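PDB 2GKO: microbial serine proteinases; subtilisin, which hydrolyses peptide bonds as a calcium-binding serine protease of the subtilisin type, described as psychrophilic. Local coordinates for residues Ala243-Gly247 / Thr248-Ser252; Thr6-Gly9 / Ile10-Tyr14; Asn193-Asn197 / Gly198-Val202. All coordinates share one frame; numbering follows the deposited sequence.

Interaction 1 (Ala243-Gly247 / Thr248-Ser252). With PMS (phenylmethanesulfonic acid), chain G.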
# COMPACT_ATOMS: atom_id res chain seq x y z
N ALA A 243 -1.09 -8.67 14.87
CA ALA A 243 -2.25 -9.35 14.31
C ALA A 243 -1.90 -9.90 12.95
O ALA A 243 -1.04 -9.38 12.25
CB ALA A 243 -3.43 -8.36 14.15
N THR A 244 -2.57 -10.97 12.59
CA THR A 244 -2.45 -11.57 11.28
C THR A 244 -3.76 -11.58 10.52
O THR A 244 -4.72 -12.19 10.97
CB THR A 244 -1.98 -13.01 11.43
OG1 THR A 244 -0.73 -13.04 12.16
CG2 THR A 244 -1.67 -13.62 10.06
N ILE A 245 -3.81 -10.89 9.39
CA ILE A 245 -5.01 -10.77 8.57
C ILE A 245 -4.69 -10.85 7.08
O ILE A 245 -3.54 -10.78 6.69
CB ILE A 245 -5.77 -9.44 8.89
CG1 ILE A 245 -4.85 -8.21 8.81
CG2 ILE A 245 -6.47 -9.54 10.23
CD1 ILE A 245 -5.59 -6.88 8.88
N SER A 246 -5.73 -10.97 6.26
CA SER A 246 -5.60 -11.09 4.81
C SER A 246 -6.44 -10.05 4.10
O SER A 246 -7.58 -9.82 4.48
CB SER A 246 -6.11 -12.44 4.33
OG SER A 246 -5.42 -13.49 4.96
N GLY A 247 -5.91 -9.48 3.03
CA GLY A 247 -6.64 -8.54 2.21
C GLY A 247 -5.74 -7.89 1.21
O GLY A 247 -4.52 -7.86 1.38
N THR A 248 -6.31 -7.33 0.15
CA THR A 248 -5.48 -6.50 -0.74
C THR A 248 -5.01 -5.25 0.03
O THR A 248 -4.04 -4.63 -0.35
CB THR A 248 -6.21 -6.09 -2.03
OG1 THR A 248 -7.49 -5.51 -1.74
CG2 THR A 248 -6.45 -7.31 -2.92
N SER A 249 -5.68 -4.94 1.14
CA SER A 249 -5.22 -3.91 2.08
C SER A 249 -3.84 -4.18 2.63
O SER A 249 -3.16 -3.24 3.03
CB SER A 249 -6.17 -3.80 3.27
OG SER A 249 -7.31 -3.05 2.89
N MET A 250 -3.49 -5.47 2.72
CA MET A 250 -2.19 -5.90 3.25
C MET A 250 -1.12 -5.86 2.16
O MET A 250 0.06 -5.61 2.44
CB MET A 250 -2.29 -7.33 3.81
CG MET A 250 -2.99 -7.45 5.17
SD MET A 250 -4.74 -6.89 5.26
CE MET A 250 -4.52 -5.25 5.97
N ALA A 251 -1.54 -6.06 0.92
CA ALA A 251 -0.64 -6.05 -0.25
C ALA A 251 -0.19 -4.64 -0.57
O ALA A 251 0.98 -4.41 -0.85
CB ALA A 251 -1.34 -6.69 -1.45
N SER A 252 -1.13 -3.71 -0.58
CA SER A 252 -0.86 -2.33 -0.89
C SER A 252 0.35 -1.76 -0.14
O SER A 252 1.23 -1.21 -0.78
CB SER A 252 -2.13 -1.48 -0.69
OG SER A 252 -1.95 -0.15 -1.16
C PMS G . -9.68 -3.53 3.48
S PMS G . -8.69 -3.73 2.14
C1 PMS G . -9.23 -4.32 4.70
C2 PMS G . -9.69 -5.62 4.93
C3 PMS G . -9.29 -6.33 6.07
C4 PMS G . -8.45 -5.72 6.99
C5 PMS G . -8.01 -4.42 6.80
C6 PMS G . -8.41 -3.73 5.66
O2S PMS G . -9.35 -3.07 1.04
O1S PMS G . -8.42 -5.16 2.04
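The terminal methyl CD1 of Ile245 meets the thioether methyl CE of Met250 at 3.5 Å, the two side chains crossing at about a right angle where strand 242-245 gives way to the helix that carries Ser249. Ile245 holds CG1 between its own backbone N and carbonyl carbon (chi1 52°), with CD1 swung out in an extended chain, which brings this methyl within 3.6 Å of C4 on the phenyl ring of the bound phenylmethanesulfonyl group. Met250 starts beside its backbone N and then bends at both chi2 and chi3 (-99°), folding the sulfur back against the chain at Ser246 and Gly247 and leaving CE to approach the same ring at C5. Together the two residues line one side of the pocket that receives the aromatic group.

Ser249 is the modified residue: its OG is joined to the sulfur of the inhibitor by a covalent bond of 1.7 Å, which marks it as the nucleophile of the subtilase catalytic triad. Ser249 N donates to the sulfonyl oxygen O1S at 2.9 Å, and Asn168 ND2 supplies a further bond to the ligand, the arrangement of a subtilisin oxyanion hole. Gly247 passes so near O1S that a beta carbon there would collide with it. Gly247 O accepts Met250 N at 2.9 Å, the donor well above the carbonyl plane, a bond made where the chain turns into the helix. Thr248 OG1 is held by Asn168 and Gly167.

His74 and Val75 of helix 71-80 pack on Met250, His74 reaching Ile245 as well; strand 233-236 pairs with strand 242-245, and strand 161-165 flanks helix 248-265 through Ala165 and Ile163.

Interaction 2 (Thr6-Gly9 / Ile10-Tyr14)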
# COMPACT_ATOMS: atom_id res chain seq x y z
N THR A 6 10.63 -10.77 10.41
CA THR A 6 10.39 -10.59 8.99
C THR A 6 9.36 -11.62 8.56
O THR A 6 9.66 -12.77 8.27
CB THR A 6 11.67 -10.72 8.19
OG1 THR A 6 12.33 -11.95 8.54
CG2 THR A 6 12.63 -9.61 8.61
N PRO A 7 8.10 -11.20 8.59
CA PRO A 7 7.01 -12.02 8.07
C PRO A 7 7.20 -12.52 6.64
O PRO A 7 8.00 -11.97 5.87
CB PRO A 7 5.84 -11.03 8.12
CG PRO A 7 6.14 -10.21 9.31
CD PRO A 7 7.60 -9.95 9.20
N TRP A 8 6.44 -13.54 6.27
CA TRP A 8 6.64 -14.18 4.96
C TRP A 8 6.60 -13.20 3.81
O TRP A 8 7.38 -13.26 2.87
CB TRP A 8 5.66 -15.35 4.73
CG TRP A 8 4.29 -14.94 4.22
CD1 TRP A 8 3.17 -14.77 4.97
CD2 TRP A 8 3.91 -14.70 2.86
NE1 TRP A 8 2.11 -14.41 4.16
CE2 TRP A 8 2.54 -14.35 2.86
CE3 TRP A 8 4.59 -14.72 1.63
CZ2 TRP A 8 1.85 -14.05 1.69
CZ3 TRP A 8 3.91 -14.41 0.47
CH2 TRP A 8 2.54 -14.08 0.51
N GLY A 9 5.70 -12.22 3.88
CA GLY A 9 5.60 -11.28 2.79
C GLY A 9 6.77 -10.30 2.69
O GLY A 9 7.12 -9.86 1.60
N ILE A 10 7.37 -9.98 3.84
CA ILE A 10 8.58 -9.16 3.88
C ILE A 10 9.72 -9.95 3.24
O ILE A 10 10.41 -9.45 2.37
CB ILE A 10 8.91 -8.71 5.32
CG1 ILE A 10 7.79 -7.82 5.89
CG2 ILE A 10 10.22 -7.97 5.37
CD1 ILE A 10 7.36 -6.66 5.03
N LYS A 11 9.90 -11.19 3.68
CA LYS A 11 10.92 -12.07 3.09
C LYS A 11 10.65 -12.24 1.61
O LYS A 11 11.57 -12.22 0.81
CB LYS A 11 10.96 -13.42 3.80
CG LYS A 11 11.46 -13.36 5.22
CD LYS A 11 11.73 -14.79 5.74
CE LYS A 11 12.42 -14.82 7.09
NZ LYS A 11 11.47 -14.70 8.22
N ALA A 12 9.39 -12.40 1.23
CA ALA A 12 9.06 -12.57 -0.19
C ALA A 12 9.40 -11.36 -1.04
O ALA A 12 10.03 -11.48 -2.09
CB ALA A 12 7.61 -12.94 -0.36
N ILE A 13 9.00 -10.17 -0.61
CA ILE A 13 9.30 -9.00 -1.40
C ILE A 13 10.82 -8.65 -1.36
O ILE A 13 11.31 -8.06 -2.31
CB ILE A 13 8.36 -7.79 -1.03
CG1 ILE A 13 8.34 -6.75 -2.13
CG2 ILE A 13 8.71 -7.15 0.30
CD1 ILE A 13 7.14 -5.78 -2.03
N TYR A 14 11.51 -9.03 -0.30
CA TYR A 14 12.97 -8.83 -0.19
C TYR A 14 13.71 -9.95 -0.94
O TYR A 14 14.90 -9.80 -1.24
CB TYR A 14 13.43 -8.80 1.28
CG TYR A 14 13.56 -7.39 1.76
CD1 TYR A 14 14.80 -6.77 1.85
CD2 TYR A 14 12.43 -6.63 2.05
CE1 TYR A 14 14.91 -5.43 2.25
CE2 TYR A 14 12.53 -5.31 2.43
CZ TYR A 14 13.77 -4.71 2.54
OH TYR A 14 13.86 -3.40 2.92
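The indole of Trp8 overlaps the methyl of Ala12 one helical turn on, CE3 lying 4.0 Å from Ala12 CB in an oblique approach. With CG placed between the backbone N and the carbonyl carbon (chi1 83°), the ring extends alongside the helix, and its NE1 donates to Ala231 O. Under this pair Ala12 N bonds to Trp8 O at 2.7 Å.

The Lys11 side chain crosses that of Thr6 at about a right angle, extended to CE and bent at its last torsion, and its end reaches back to grip Thr6 twice: NZ lies 2.6 Å from Thr6 O, in the carbonyl plane, and 2.9 Å from Thr6 OG1, which also bonds to Leu19 O. The lysine thus ties the chain ahead of the helix to its first turn. Pro7 and Ile10 lie side by side, with CD of the proline 3.9 Å from Ile10 CG1, while the proline carbonyl receives Lys11 N in a nearly straight bond (171°) and Ile10 N in a weak one.

Pro7 occupies the N-cap position, so the arrangement is that of a helix N-terminus: a short helix, 8-14, whose Ile10 and Ile13 pack against helix 248-265 of the subtilisin fold.

Interaction 3 (Asn193-Asn197 / Gly198-Val202)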
# COMPACT_ATOMS: atom_id res chain seq x y z
N ASN A 193 0.89 -17.23 0.27
CA ASN A 193 2.17 -17.92 0.46
C ASN A 193 2.10 -19.34 -0.09
O ASN A 193 2.27 -20.32 0.65
CB ASN A 193 2.59 -17.93 1.91
CG ASN A 193 4.06 -18.29 2.10
OD1 ASN A 193 4.83 -18.38 1.11
ND2 ASN A 193 4.45 -18.45 3.34
N THR A 194 1.83 -19.41 -1.38
CA THR A 194 1.73 -20.65 -2.13
C THR A 194 2.47 -20.44 -3.44
O THR A 194 2.25 -19.46 -4.15
CB THR A 194 0.25 -21.01 -2.42
OG1 THR A 194 -0.45 -21.22 -1.19
CG2 THR A 194 0.15 -22.35 -3.18
N ILE A 195 3.36 -21.38 -3.76
CA ILE A 195 4.05 -21.37 -5.03
C ILE A 195 3.34 -22.35 -5.95
O ILE A 195 3.11 -23.49 -5.58
CB ILE A 195 5.52 -21.79 -4.82
CG1 ILE A 195 6.22 -20.80 -3.89
CG2 ILE A 195 6.24 -21.86 -6.16
CD1 ILE A 195 6.39 -19.41 -4.46
N GLN A 196 2.95 -21.88 -7.11
CA GLN A 196 2.23 -22.67 -8.10
C GLN A 196 2.65 -22.15 -9.48
O GLN A 196 2.80 -20.95 -9.69
CB GLN A 196 0.74 -22.53 -7.84
CG GLN A 196 -0.20 -23.21 -8.83
CD GLN A 196 -1.64 -23.10 -8.34
OE1 GLN A 196 -2.38 -22.23 -8.78
NE2 GLN A 196 -2.01 -23.94 -7.38
N ASN A 197 2.90 -23.07 -10.41
CA ASN A 197 3.49 -22.72 -11.71
C ASN A 197 4.78 -21.90 -11.57
O ASN A 197 5.09 -21.07 -12.41
CB ASN A 197 2.47 -22.01 -12.60
CG ASN A 197 1.16 -22.79 -12.75
OD1 ASN A 197 1.15 -24.02 -12.70
ND2 ASN A 197 0.05 -22.06 -12.92
N GLY A 198 5.50 -22.15 -10.48
CA GLY A 198 6.80 -21.52 -10.25
C GLY A 198 6.79 -20.16 -9.58
O GLY A 198 7.85 -19.61 -9.28
N THR A 199 5.61 -19.62 -9.32
CA THR A 199 5.51 -18.27 -8.78
C THR A 199 4.58 -18.27 -7.60
O THR A 199 3.83 -19.22 -7.39
CB THR A 199 4.99 -17.23 -9.84
OG1 THR A 199 3.58 -17.38 -10.03
CG2 THR A 199 5.59 -17.45 -11.25
N TYR A 200 4.62 -17.20 -6.82
CA TYR A 200 3.56 -16.98 -5.84
C TYR A 200 2.21 -16.92 -6.56
O TYR A 200 2.12 -16.53 -7.73
CB TYR A 200 3.82 -15.69 -5.07
CG TYR A 200 4.93 -15.85 -4.06
CD1 TYR A 200 4.70 -16.52 -2.87
CD2 TYR A 200 6.20 -15.37 -4.31
CE1 TYR A 200 5.69 -16.69 -1.94
CE2 TYR A 200 7.21 -15.54 -3.38
CZ TYR A 200 6.96 -16.19 -2.21
OH TYR A 200 7.96 -16.37 -1.27
N ARG A 201 1.16 -17.29 -5.83
CA ARG A 201 -0.17 -17.42 -6.40
C ARG A 201 -1.02 -16.22 -5.94
O ARG A 201 -0.94 -15.83 -4.79
CB ARG A 201 -0.79 -18.71 -5.92
CG ARG A 201 -2.17 -19.00 -6.45
CD ARG A 201 -2.71 -20.32 -6.01
NE ARG A 201 -3.96 -20.66 -6.68
CZ ARG A 201 -5.17 -20.28 -6.29
NH1 ARG A 201 -5.35 -19.53 -5.20
NH2 ARG A 201 -6.21 -20.63 -7.02
N VAL A 202 -1.81 -15.68 -6.85
CA VAL A 202 -2.78 -14.64 -6.49
C VAL A 202 -3.88 -15.29 -5.66
O VAL A 202 -4.40 -16.34 -6.04
CB VAL A 202 -3.43 -13.97 -7.71
CG1 VAL A 202 -4.38 -12.86 -7.26
CG2 VAL A 202 -2.36 -13.40 -8.66
O HOH W 1 7.35 -17.64 0.96
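Strands 194-196 and 199-202 form a tight antiparallel beta hairpin joined by a type I' turn from Gln196 to Thr199; their short axes approach to 4.4 Å, and the N-to-C directions of the two short segments stand 107° apart, so the hairpin is strongly twisted. Gln196 and Thr199 make the hydrogen-bonded pair, with Gln196 N to Thr199 O at 2.8 Å and a reciprocal bond from Thr199 N to Gln196 O. Gly198 sits at the turn with backbone angles at which a beta carbon would strike Asn197 O.

On the face of Ile195 and Tyr200, the non-hydrogen-bonded pair, the isoleucine lays CD1 over the centre of the phenol ring, 3.7 Å from the centroid and 9° off the normal, a well-centred CH-pi contact.

The side chain of Gln196 runs alongside that of Arg201, both extended with CG anti to the backbone N (chi1 176° in the glutamine), and their flat ends stand nearly perpendicular. Arg201 NE donates to Gln196 OE1 at 3.1 Å; the oxygen lies at the guanidinium edge, while NE stands above the amide plane. Replacing Gln196 by an alanine would remove that acceptor and is likely to leave Arg201 NE without its mate. Arg201 NH1 forms salt bridges to Glu192 and Asp204.

Beyond the edge of the phenol ring, one water bridges the pair of polar ends, donating to Asn193 OD1 and lying 2.6 Å from Tyr200 OH.

Along the chain the order is interaction 2, interaction 3, interaction 1. Interactions 2 and 3 touch, with centres about 14 Å apart: Trp8 CH2 packs 3.6 Å from Asn193 N, and Ala12 CB lies equally close to Tyr200 OH, so the N-terminal helix 8-14 is laid against the surface hairpin 194-202, whose second strand pairs with strand 186-192 of the main sheet. Interaction 1 makes no direct touch with either, its centre about 13 Å from that of interaction 2 and about 17 Å from that of interaction 3. Helix 248-265, which carries interaction 1, also packs on helix 8-14. The inhibitor-bearing Ser249 lies near the N-terminal end of a helix whose later turns contact the N-terminal segment.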